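Local coordinates for putative histidine protein kinase (Rhodobacter sphaeroides, PDB 3KYJ) that is the Hpt-domain piece of a kinase that probably autophosphorylates on histidine and passes the phosphate to response regulators, relaying chemoreceptor signals to the flagellar motors, at residues 43-55 and 67-81. Sequence-based numbering, arbitrary orientation.
Sequences HVGPLFRAVHTFK and ESRAHLCEDLIGLVR
H52 and E74 meet through a short hydrogen bond: ND1 of H52 donates to OE1 of E74 at 2.6 Å, almost straight (160°). The oxygen lies in the plane of the imidazole, whereas the nitrogen approaches from above the carboxylate plane. K55 grips the other oxygen, its NZ forming a salt bridge to E74 OE2 at 3.1 Å on the syn side but tilted out of the carboxylate plane, with a weaker bond to OE1; a bend in the lysine chain (chi3 78°) turns the ammonium there after its CB has passed A70 CB at 3.7 Å. F48 packs against the stem of E74, CE1 touching CG at 3.5 Å. R81 lies over one face of that phenyl ring in a cation-pi contact, its guanidinium tilted and NH1 above the centre, while I77 CG2 lies at the ring edge. Replacing E74 with an alanine would probably leave ND1 of H52 without its acceptor, the imidazole less firmly fixed and the K55 ammonium without this counter-charge. Deeper in, I77 CD1 wedges between L47 CG (3.6 Å) and V51 CG2 (3.7 Å). Knobs-into-holes packing joins the nearly antiparallel segments, their axes approaching to 8.8 Å with 156° between directions, within the Hpt helical bundle. NE2 of H52 hydrogen-bonds to an acidic side chain of another protein's chain. The H52-E74-K55 network, at the predicted phosphorylation site, is consistent with the phosphotransfer site of CheA Hpt domains.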
ATOM      1  N   HIS A  43      17.881   4.402   7.668  1.00 18.17           N
ATOM      2  CA  HIS A  43      16.726   5.279   7.455  1.00 18.30           C
ATOM      3  C   HIS A  43      16.096   5.236   6.075  1.00 18.12           C
ATOM      4  O   HIS A  43      14.937   5.622   5.941  1.00 19.07           O
ATOM      5  CB  HIS A  43      17.100   6.707   7.812  1.00 19.19           C
ATOM      6  CG  HIS A  43      17.366   6.884   9.266  1.00 20.09           C
ATOM      7  ND1 HIS A  43      16.364   6.819  10.211  1.00 22.37           N
ATOM      8  CD2 HIS A  43      18.527   7.020   9.951  1.00 20.59           C
ATOM      9  CE1 HIS A  43      16.892   6.956  11.415  1.00 22.83           C
ATOM     10  NE2 HIS A  43      18.201   7.076  11.285  1.00 22.06           N
ATOM     11  N   VAL A  44      16.809   4.780   5.045  1.00 18.98           N
ATOM     12  CA  VAL A  44      16.231   4.818   3.694  0.61 20.43           C
ATOM     13  C   VAL A  44      15.040   3.851   3.563  1.00 19.69           C
ATOM     14  O   VAL A  44      14.046   4.170   2.924  1.00 18.51           O
ATOM     15  CB  VAL A  44      17.331   4.604   2.610  0.61 23.52           C
ATOM     16  CG1 VAL A  44      16.734   4.391   1.212  0.61 25.57           C
ATOM     17  CG2 VAL A  44      18.255   5.816   2.587  0.61 26.07           C
ATOM     18  N   GLY A  45      15.115   2.690   4.202  1.00 18.82           N
ATOM     19  CA  GLY A  45      14.003   1.758   4.200  1.00 19.10           C
ATOM     20  C   GLY A  45      12.760   2.316   4.864  1.00 17.69           C
ATOM     21  O   GLY A  45      11.695   2.347   4.252  1.00 17.48           O
ATOM     22  N   PRO A  46      12.880   2.780   6.113  1.00 18.20           N
ATOM     23  CA  PRO A  46      11.741   3.395   6.797  1.00 19.34           C
ATOM     24  C   PRO A  46      11.175   4.580   6.026  1.00 16.59           C
ATOM     25  O   PRO A  46       9.966   4.756   5.970  1.00 15.87           O
ATOM     26  CB  PRO A  46      12.333   3.823   8.142  1.00 21.97           C
ATOM     27  CG  PRO A  46      13.453   2.812   8.405  1.00 21.59           C
ATOM     28  CD  PRO A  46      13.998   2.484   7.041  1.00 20.18           C
ATOM     29  N   LEU A  47      12.048   5.390   5.444  1.00 16.78           N
ATOM     30  CA  LEU A  47      11.617   6.546   4.677  1.00 16.15           C
ATOM     31  C   LEU A  47      10.800   6.109   3.449  1.00 14.75           C
ATOM     32  O   LEU A  47       9.700   6.623   3.206  1.00 15.02           O
ATOM     33  CB  LEU A  47      12.855   7.355   4.282  1.00 17.87           C
ATOM     34  CG  LEU A  47      12.594   8.505   3.319  1.00 17.79           C
ATOM     35  CD1 LEU A  47      11.634   9.545   3.916  1.00 19.43           C
ATOM     36  CD2 LEU A  47      13.918   9.170   2.979  1.00 19.33           C
ATOM     37  N   PHE A  48      11.312   5.141   2.700  1.00 14.65           N
ATOM     38  CA  PHE A  48      10.612   4.620   1.550  1.00 15.41           C
ATOM     39  C   PHE A  48       9.252   4.075   1.953  1.00 14.79           C
ATOM     40  O   PHE A  48       8.237   4.383   1.314  1.00 14.84           O
ATOM     41  CB  PHE A  48      11.423   3.512   0.852  1.00 16.27           C
ATOM     42  CG  PHE A  48      10.778   3.018  -0.422  1.00 19.31           C
ATOM     43  CD1 PHE A  48      11.165   3.541  -1.652  1.00 23.99           C
ATOM     44  CD2 PHE A  48       9.799   2.062  -0.385  1.00 23.28           C
ATOM     45  CE1 PHE A  48      10.587   3.113  -2.824  1.00 26.52           C
ATOM     46  CE2 PHE A  48       9.187   1.638  -1.568  1.00 25.30           C
ATOM     47  CZ  PHE A  48       9.595   2.166  -2.780  1.00 25.33           C
ATOM     48  N   ARG A  49       9.217   3.253   2.999  1.00 14.89           N
ATOM     49  CA  ARG A  49       7.952   2.644   3.404  1.00 15.09           C
ATOM     50  C   ARG A  49       6.910   3.687   3.809  1.00 14.54           C
ATOM     51  O   ARG A  49       5.729   3.545   3.480  1.00 14.54           O
ATOM     52  CB  ARG A  49       8.201   1.631   4.527  1.00 17.40           C
ATOM     53  CG  ARG A  49       8.942   0.402   4.015  1.00 21.17           C
ATOM     54  CD  ARG A  49       9.018  -0.722   5.056  1.00 25.09           C
ATOM     55  NE  ARG A  49       9.857  -0.380   6.198  1.00 27.19           N
ATOM     56  CZ  ARG A  49      11.174  -0.568   6.276  1.00 28.84           C
ATOM     57  NH1 ARG A  49      11.861  -1.054   5.252  1.00 31.45           N
ATOM     58  NH2 ARG A  49      11.806  -0.228   7.382  1.00 31.10           N
ATOM     59  N   ALA A  50       7.349   4.737   4.499  1.00 14.48           N
ATOM     60  CA  ALA A  50       6.426   5.784   4.935  1.00 14.63           C
ATOM     61  C   ALA A  50       5.806   6.507   3.736  1.00 14.01           C
ATOM     62  O   ALA A  50       4.593   6.717   3.688  1.00 13.68           O
ATOM     63  CB  ALA A  50       7.143   6.757   5.825  1.00 16.77           C
ATOM     64  N   VAL A  51       6.630   6.864   2.769  1.00 13.71           N
ATOM     65  CA  VAL A  51       6.161   7.564   1.586  1.00 14.06           C
ATOM     66  C   VAL A  51       5.279   6.635   0.757  1.00 13.83           C
ATOM     67  O   VAL A  51       4.221   7.037   0.276  1.00 13.47           O
ATOM     68  CB  VAL A  51       7.346   8.099   0.769  1.00 14.81           C
ATOM     69  CG1 VAL A  51       6.846   8.698  -0.536  1.00 16.50           C
ATOM     70  CG2 VAL A  51       8.059   9.176   1.586  1.00 16.69           C
ATOM     71  N   HIS A  52       5.671   5.371   0.652  1.00 14.29           N
ATOM     72  CA  HIS A  52       4.904   4.409  -0.120  1.00 13.37           C
ATOM     73  C   HIS A  52       3.497   4.210   0.482  1.00 13.97           C
ATOM     74  O   HIS A  52       2.495   4.131  -0.232  1.00 14.51           O
ATOM     75  CB  HIS A  52       5.667   3.088  -0.190  1.00 15.29           C
ATOM     76  CG  HIS A  52       5.025   2.074  -1.079  1.00 18.28           C
ATOM     77  ND1 HIS A  52       4.991   2.204  -2.451  1.00 21.76           N
ATOM     78  CD2 HIS A  52       4.387   0.914  -0.790  1.00 22.42           C
ATOM     79  CE1 HIS A  52       4.359   1.165  -2.968  1.00 25.11           C
ATOM     80  NE2 HIS A  52       3.983   0.368  -1.983  1.00 24.42           N
ATOM     81  N   THR A  53       3.429   4.138   1.805  1.00 14.02           N
ATOM     82  CA  THR A  53       2.160   4.038   2.496  1.00 14.65           C
ATOM     83  C   THR A  53       1.296   5.279   2.232  1.00 14.24           C
ATOM     84  O   THR A  53       0.097   5.187   1.912  1.00 13.84           O
ATOM     85  CB  THR A  53       2.403   3.890   4.000  1.00 16.70           C
ATOM     86  OG1 THR A  53       2.941   2.591   4.234  1.00 17.97           O
ATOM     87  CG2 THR A  53       1.101   4.067   4.794  1.00 20.82           C
ATOM     88  N   PHE A  54       1.893   6.460   2.375  1.00 14.14           N
ATOM     89  CA  PHE A  54       1.150   7.684   2.150  1.00 13.97           C
ATOM     90  C   PHE A  54       0.604   7.745   0.713  1.00 14.23           C
ATOM     91  O   PHE A  54      -0.556   8.083   0.490  1.00 14.45           O
ATOM     92  CB  PHE A  54       2.025   8.881   2.485  1.00 15.66           C
ATOM     93  CG  PHE A  54       1.257  10.165   2.528  1.00 16.13           C
ATOM     94  CD1 PHE A  54       0.672  10.595   3.697  1.00 18.97           C
ATOM     95  CD2 PHE A  54       1.078  10.910   1.380  1.00 16.05           C
ATOM     96  CE1 PHE A  54      -0.061  11.766   3.737  1.00 20.73           C
ATOM     97  CE2 PHE A  54       0.331  12.076   1.404  1.00 17.67           C
ATOM     98  CZ  PHE A  54      -0.237  12.507   2.574  1.00 19.00           C
ATOM     99  N   LYS A  55       1.439   7.370  -0.246  1.00 13.24           N
ATOM    100  CA  LYS A  55       1.032   7.289  -1.631  1.00 12.99           C
ATOM    101  C   LYS A  55      -0.140   6.323  -1.843  1.00 12.98           C
ATOM    102  O   LYS A  55      -1.137   6.669  -2.487  1.00 14.29           O
ATOM    103  CB  LYS A  55       2.214   6.859  -2.491  1.00 14.42           C
ATOM    104  CG  LYS A  55       1.936   6.878  -3.977  1.00 16.87           C
ATOM    105  CD  LYS A  55       3.033   6.220  -4.840  1.00 20.98           C
ATOM    106  CE  LYS A  55       2.920   4.708  -4.784  1.00 28.06           C
ATOM    107  NZ  LYS A  55       3.787   4.045  -5.802  1.00 34.73           N
ATOM    108  N   GLU A  67      -1.379  11.965  -4.643  1.00 15.73           N
ATOM    109  CA  GLU A  67      -0.647  10.778  -5.035  1.00 15.52           C
ATOM    110  C   GLU A  67       0.581  11.138  -5.860  1.00 15.35           C
ATOM    111  O   GLU A  67       1.650  10.597  -5.646  1.00 16.03           O
ATOM    112  CB  GLU A  67      -1.561   9.834  -5.804  1.00 17.11           C
ATOM    113  CG  GLU A  67      -0.912   8.512  -6.185  1.00 19.69           C
ATOM    114  CD  GLU A  67      -1.795   7.636  -7.035  1.00 23.78           C
ATOM    115  OE1 GLU A  67      -2.971   7.969  -7.243  1.00 27.21           O
ATOM    116  OE2 GLU A  67      -1.306   6.617  -7.522  1.00 27.18           O
ATOM    117  N   SER A  68       0.431  12.069  -6.800  1.00 16.09           N
ATOM    118  CA  SER A  68       1.538  12.384  -7.712  1.00 15.78           C
ATOM    119  C   SER A  68       2.727  13.025  -6.983  1.00 16.17           C
ATOM    120  O   SER A  68       3.872  12.837  -7.397  1.00 16.96           O
ATOM    121  CB  SER A  68       1.049  13.308  -8.840  1.00 16.90           C
ATOM    122  OG  SER A  68       0.666  14.600  -8.375  1.00 16.67           O
ATOM    123  N   ARG A  69       2.468  13.772  -5.916  1.00 14.83           N
ATOM    124  CA  ARG A  69       3.575  14.364  -5.139  1.00 15.55           C
ATOM    125  C   ARG A  69       4.307  13.264  -4.360  1.00 14.88           C
ATOM    126  O   ARG A  69       5.539  13.207  -4.337  1.00 17.26           O
ATOM    127  CB  ARG A  69       3.085  15.436  -4.176  1.00 15.10           C
ATOM    128  CG  ARG A  69       2.925  16.845  -4.793  1.00 16.71           C
ATOM    129  CD  ARG A  69       1.916  16.854  -5.917  1.00 16.45           C
ATOM    130  NE  ARG A  69       1.683  18.205  -6.411  1.00 16.44           N
ATOM    131  CZ  ARG A  69       1.279  18.487  -7.652  1.00 16.87           C
ATOM    132  NH1 ARG A  69       1.162  17.552  -8.584  1.00 16.40           N
ATOM    133  NH2 ARG A  69       1.073  19.754  -7.972  1.00 17.59           N
ATOM    134  N   ALA A  70       3.546  12.383  -3.712  1.00 14.95           N
ATOM    135  CA  ALA A  70       4.148  11.270  -2.987  1.00 14.01           C
ATOM    136  C   ALA A  70       4.908  10.358  -3.951  1.00 14.31           C
ATOM    137  O   ALA A  70       5.994   9.846  -3.624  1.00 15.54           O
ATOM    138  CB  ALA A  70       3.074  10.491  -2.219  1.00 14.96           C
ATOM    139  N   HIS A  71       4.372  10.165  -5.157  1.00 14.80           N
ATOM    140  CA  HIS A  71       5.001   9.285  -6.118  1.00 16.37           C
ATOM    141  C   HIS A  71       6.375   9.809  -6.517  1.00 16.66           C
ATOM    142  O   HIS A  71       7.329   9.046  -6.627  1.00 17.42           O
ATOM    143  CB  HIS A  71       4.108   9.046  -7.350  1.00 20.50           C
ATOM    144  CG  HIS A  71       4.655   8.006  -8.270  1.00 28.89           C
ATOM    145  ND1 HIS A  71       5.029   8.276  -9.566  1.00 35.05           N
ATOM    146  CD2 HIS A  71       4.999   6.715  -8.042  1.00 34.35           C
ATOM    147  CE1 HIS A  71       5.519   7.179 -10.119  1.00 35.81           C
ATOM    148  NE2 HIS A  71       5.499   6.214  -9.218  1.00 36.24           N
ATOM    149  N   LEU A  72       6.480  11.104  -6.780  1.00 16.93           N
ATOM    150  CA  LEU A  72       7.780  11.621  -7.178  0.50 18.65           C
ATOM    151  C   LEU A  72       8.777  11.542  -6.026  1.00 17.54           C
ATOM    152  O   LEU A  72       9.961  11.269  -6.255  1.00 20.10           O
ATOM    153  CB  LEU A  72       7.693  13.045  -7.705  0.50 22.49           C
ATOM    154  CG  LEU A  72       7.290  13.194  -9.167  0.50 24.28           C
ATOM    155  CD1 LEU A  72       7.796  14.540  -9.679  0.50 27.94           C
ATOM    156  CD2 LEU A  72       7.794  12.089 -10.075  0.50 25.59           C
ATOM    157  N   CYS A  73       8.319  11.757  -4.790  1.00 16.39           N
ATOM    158  CA  CYS A  73       9.189  11.533  -3.629  1.00 16.54           C
ATOM    159  C   CYS A  73       9.706  10.098  -3.632  1.00 16.75           C
ATOM    160  O   CYS A  73      10.895   9.855  -3.420  1.00 17.89           O
ATOM    161  CB  CYS A  73       8.457  11.819  -2.323  1.00 16.33           C
ATOM    162  SG  CYS A  73       8.056  13.531  -2.026  1.00 17.17           S
ATOM    163  N   GLU A  74       8.813   9.144  -3.889  1.00 16.17           N
ATOM    164  CA  GLU A  74       9.164   7.727  -3.862  1.00 17.29           C
ATOM    165  C   GLU A  74      10.181   7.413  -4.935  1.00 19.92           C
ATOM    166  O   GLU A  74      11.124   6.643  -4.694  1.00 21.16           O
ATOM    167  CB  GLU A  74       7.907   6.861  -4.039  1.00 19.25           C
ATOM    168  CG  GLU A  74       8.127   5.380  -3.801  1.00 22.68           C
ATOM    169  CD  GLU A  74       6.907   4.569  -4.166  1.00 23.79           C
ATOM    170  OE1 GLU A  74       6.030   4.415  -3.306  1.00 24.36           O
ATOM    171  OE2 GLU A  74       6.818   4.104  -5.313  1.00 28.71           O
ATOM    172  N   ASP A  75      10.025   8.022  -6.113  1.00 20.66           N
ATOM    173  CA  ASP A  75      10.992   7.833  -7.187  1.00 22.85           C
ATOM    174  C   ASP A  75      12.390   8.279  -6.745  1.00 22.95           C
ATOM    175  O   ASP A  75      13.387   7.583  -7.006  1.00 24.71           O
ATOM    176  CB  ASP A  75      10.613   8.646  -8.423  1.00 24.52           C
ATOM    177  CG  ASP A  75       9.469   8.033  -9.224  1.00 27.15           C
ATOM    178  OD1 ASP A  75       9.011   6.902  -8.940  1.00 27.85           O
ATOM    179  OD2 ASP A  75       9.031   8.722 -10.156  1.00 29.88           O
ATOM    180  N   LEU A  76      12.476   9.437  -6.084  1.00 20.83           N
ATOM    181  CA  LEU A  76      13.780   9.977  -5.679  1.00 20.87           C
ATOM    182  C   LEU A  76      14.410   9.063  -4.624  1.00 20.70           C
ATOM    183  O   LEU A  76      15.607   8.721  -4.694  1.00 22.27           O
ATOM    184  CB  LEU A  76      13.618  11.403  -5.139  1.00 20.43           C
ATOM    185  CG  LEU A  76      14.893  12.081  -4.642  1.00 20.71           C
ATOM    186  CD1 LEU A  76      15.999  12.056  -5.699  1.00 24.68           C
ATOM    187  CD2 LEU A  76      14.564  13.502  -4.227  1.00 21.28           C
ATOM    188  N   ILE A  77      13.616   8.655  -3.642  1.00 18.69           N
ATOM    189  CA  ILE A  77      14.124   7.766  -2.604  1.00 19.28           C
ATOM    190  C   ILE A  77      14.540   6.428  -3.228  1.00 20.21           C
ATOM    191  O   ILE A  77      15.542   5.839  -2.834  1.00 22.78           O
ATOM    192  CB  ILE A  77      13.065   7.516  -1.517  1.00 17.54           C
ATOM    193  CG1 ILE A  77      12.716   8.806  -0.800  1.00 17.67           C
ATOM    194  CG2 ILE A  77      13.565   6.446  -0.540  1.00 19.76           C
ATOM    195  CD1 ILE A  77      11.354   8.767  -0.102  1.00 18.44           C
ATOM    196  N   GLY A  78      13.788   5.954  -4.219  1.00 22.32           N
ATOM    197  CA  GLY A  78      14.144   4.739  -4.934  1.00 25.04           C
ATOM    198  C   GLY A  78      15.488   4.798  -5.658  1.00 25.92           C
ATOM    199  O   GLY A  78      16.178   3.782  -5.774  1.00 28.55           O
ATOM    200  N   LEU A  79      15.879   5.972  -6.140  1.00 25.94           N
ATOM    201  CA  LEU A  79      17.190   6.114  -6.786  1.00 27.71           C
ATOM    202  C   LEU A  79      18.304   5.855  -5.776  1.00 26.31           C
ATOM    203  O   LEU A  79      19.327   5.255  -6.109  1.00 28.42           O
ATOM    204  CB  LEU A  79      17.391   7.508  -7.353  1.00 30.27           C
ATOM    205  CG  LEU A  79      16.554   7.901  -8.568  1.00 34.90           C
ATOM    206  CD1 LEU A  79      16.813   9.365  -8.872  1.00 37.70           C
ATOM    207  CD2 LEU A  79      16.899   7.022  -9.760  1.00 37.75           C
ATOM    208  N   VAL A  80      18.122   6.351  -4.558  1.00 24.32           N
ATOM    209  CA  VAL A  80      19.068   6.076  -3.455  1.00 23.13           C
ATOM    210  C   VAL A  80      19.074   4.588  -3.122  1.00 24.27           C
ATOM    211  O   VAL A  80      20.134   3.969  -3.002  1.00 26.96           O
ATOM    212  CB  VAL A  80      18.721   6.887  -2.187  1.00 23.29           C
ATOM    213  CG1 VAL A  80      19.646   6.505  -1.050  1.00 24.78           C
ATOM    214  CG2 VAL A  80      18.832   8.375  -2.457  1.00 24.38           C
ATOM    215  N   ARG A  81      17.888   4.004  -2.980  1.00 24.83           N
ATOM    216  CA  ARG A  81      17.793   2.626  -2.514  1.00 27.53           C
ATOM    217  C   ARG A  81      18.295   1.640  -3.572  1.00 28.76           C
ATOM    218  O   ARG A  81      18.960   0.657  -3.230  1.00 32.27           O
ATOM    219  CB  ARG A  81      16.344   2.298  -2.122  1.00 29.66           C
ATOM    220  CG  ARG A  81      16.197   0.962  -1.408  1.00 36.40           C
ATOM    221  CD  ARG A  81      14.743   0.571  -1.262  1.00 41.13           C
ATOM    222  NE  ARG A  81      14.155   0.252  -2.560  1.00 41.18           N
ATOM    223  CZ  ARG A  81      12.886  -0.089  -2.738  1.00 40.65           C
ATOM    224  NH1 ARG A  81      12.076  -0.160  -1.698  1.00 39.81           N
ATOM    225  NH2 ARG A  81      12.434  -0.368  -3.950  1.00 44.62           N
TER